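Local coordinates for protein transcriptional regulator, GntR family (Ralstonia eutropha, PDB 3IHU) that probably binds DNA and regulates transcription, as a GntR-family regulator with an FCD domain, at residues S18-F23 against E58-L63. Sequence-based numbering, arbitrary orientation.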
# COMPACT_ATOMS: atom_id res chain seq x y z
N SER A 18 -4.06 16.93 8.67
CA SER A 18 -3.37 15.76 9.26
C SER A 18 -3.20 14.65 8.26
O SER A 18 -2.14 13.97 8.21
CB SER A 18 -4.17 15.24 10.47
OG SER A 18 -3.66 14.02 10.99
N ASP A 19 -4.25 14.43 7.46
CA ASP A 19 -4.22 13.44 6.40
C ASP A 19 -3.10 13.66 5.39
O ASP A 19 -2.54 12.70 4.89
CB ASP A 19 -5.56 13.41 5.64
CG ASP A 19 -6.69 12.74 6.43
OD1 ASP A 19 -6.46 12.21 7.56
OD2 ASP A 19 -7.84 12.76 5.92
N THR A 20 -2.78 14.91 5.09
CA THR A 20 -1.80 15.20 4.06
C THR A 20 -0.41 14.76 4.51
O THR A 20 0.38 14.30 3.70
CB THR A 20 -1.72 16.70 3.66
OG1 THR A 20 -0.95 17.41 4.62
CG2 THR A 20 -3.11 17.36 3.48
N VAL A 21 -0.12 14.87 5.80
CA VAL A 21 1.13 14.31 6.36
C VAL A 21 1.06 12.77 6.51
O VAL A 21 2.05 12.03 6.24
CB VAL A 21 1.45 14.96 7.72
CG1 VAL A 21 2.74 14.42 8.27
CG2 VAL A 21 1.47 16.49 7.58
N PHE A 22 -0.07 12.29 6.98
CA PHE A 22 -0.24 10.84 7.18
C PHE A 22 -0.07 10.09 5.86
O PHE A 22 0.76 9.18 5.75
CB PHE A 22 -1.61 10.57 7.76
CG PHE A 22 -1.90 9.11 8.03
CD1 PHE A 22 -1.38 8.48 9.15
CD2 PHE A 22 -2.74 8.39 7.20
CE1 PHE A 22 -1.68 7.15 9.42
CE2 PHE A 22 -3.04 7.05 7.48
CZ PHE A 22 -2.50 6.45 8.58
N PHE A 23 -0.80 10.52 4.85
CA PHE A 23 -0.71 9.88 3.55
C PHE A 23 0.56 10.26 2.77
O PHE A 23 1.10 9.43 2.03
CB PHE A 23 -1.98 10.13 2.75
CG PHE A 23 -3.18 9.43 3.34
CD1 PHE A 23 -3.27 8.03 3.31
CD2 PHE A 23 -4.21 10.15 3.92
CE1 PHE A 23 -4.38 7.37 3.86
CE2 PHE A 23 -5.31 9.50 4.48
CZ PHE A 23 -5.39 8.11 4.45
N GLU A 58 -0.52 15.20 15.16
CA GLU A 58 -1.62 14.27 14.98
C GLU A 58 -1.31 13.21 13.93
O GLU A 58 -1.59 12.01 14.13
CB GLU A 58 -2.89 15.05 14.61
CG GLU A 58 -4.05 14.12 14.28
CD GLU A 58 -5.33 14.86 13.89
OE1 GLU A 58 -5.56 15.98 14.41
OE2 GLU A 58 -6.07 14.32 13.05
N ALA A 59 -0.73 13.63 12.80
CA ALA A 59 -0.35 12.69 11.75
C ALA A 59 0.71 11.71 12.28
O ALA A 59 0.63 10.50 12.01
CB ALA A 59 0.14 13.43 10.52
N LEU A 60 1.68 12.23 13.02
CA LEU A 60 2.73 11.37 13.58
C LEU A 60 2.13 10.36 14.57
O LEU A 60 2.51 9.17 14.52
CB LEU A 60 3.85 12.19 14.25
CG LEU A 60 4.76 12.89 13.23
CD1 LEU A 60 5.80 13.80 13.85
CD2 LEU A 60 5.45 11.86 12.29
N GLN A 61 1.19 10.81 15.41
CA GLN A 61 0.47 9.90 16.33
C GLN A 61 -0.18 8.78 15.55
O GLN A 61 -0.05 7.62 15.94
CB GLN A 61 -0.58 10.66 17.20
N ARG A 62 -0.87 9.12 14.46
CA ARG A 62 -1.58 8.13 13.65
C ARG A 62 -0.60 7.15 12.97
O ARG A 62 -0.88 5.94 12.85
CB ARG A 62 -2.43 8.81 12.58
CG ARG A 62 -3.71 9.45 13.09
CD ARG A 62 -4.25 10.50 12.13
NE ARG A 62 -4.71 9.91 10.88
CZ ARG A 62 -5.09 10.60 9.80
NH1 ARG A 62 -5.07 11.94 9.81
NH2 ARG A 62 -5.50 9.96 8.72
N LEU A 63 0.54 7.68 12.51
CA LEU A 63 1.59 6.85 11.89
C LEU A 63 2.24 5.88 12.92
O LEU A 63 2.53 4.71 12.59
CB LEU A 63 2.66 7.76 11.28
CG LEU A 63 2.29 8.41 9.94
CD1 LEU A 63 3.28 9.51 9.59
CD2 LEU A 63 2.13 7.32 8.81
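F22 and A59 mark the closest backbone approach, CA to CA 4.9 Å, where helix segments 18-23 and 58-63 cross at -43° with their axes 8.4 Å apart. The small A59 side chain fits this close approach. A59 CB packs tightly against V21 CB at 3.4 Å and also lies against the carbonyl oxygen of S18.

R62 reaches across to helix 17-31 and fits as a knob among S18, D19, F22 and F23. Its chain bends at chi3, which brings the guanidinium over F22 and beside S18 and D19. NH1 and NH2 both donate to one oxygen, D19 OD1, each at 2.7 Å, in an end-on salt bridge. OD1 lies near the guanidinium plane, but the carboxylate is turned 70° from that plane. NH1 also donates to S18 OG at 2.8 Å. S18 OG in turn makes a weak bond to E58 OE2, 3.2 Å away.

The guanidinium lies nearly flat over one face of the F22 ring. The planes are 21° apart, and R62 CZ is 4.3 Å from the ring centroid, a cation-pi contact. F22 has CG anti to its backbone N, which carries the ring toward helix 53-65. There F22 CD1 also meets L63 CD2 at 3.7 Å. L63 also touches I25 and M26 farther along helix 17-31, while V21 rests on F49 of helix 42-49.

The contact joins the first and third helices of the winged helix-turn-helix domain; in this family the third is the recognition helix. A59, V21 and L63 form its apolar part, with S18, D19, E58 and R62 as a polar group beside it. The guanidinium is met by a carboxylate and a hydroxyl at its edge and by an aromatic ring on one face, which together fix its plane. The D19 carboxylate probably balances the R62 charge, and E58 adds negative charge nearby.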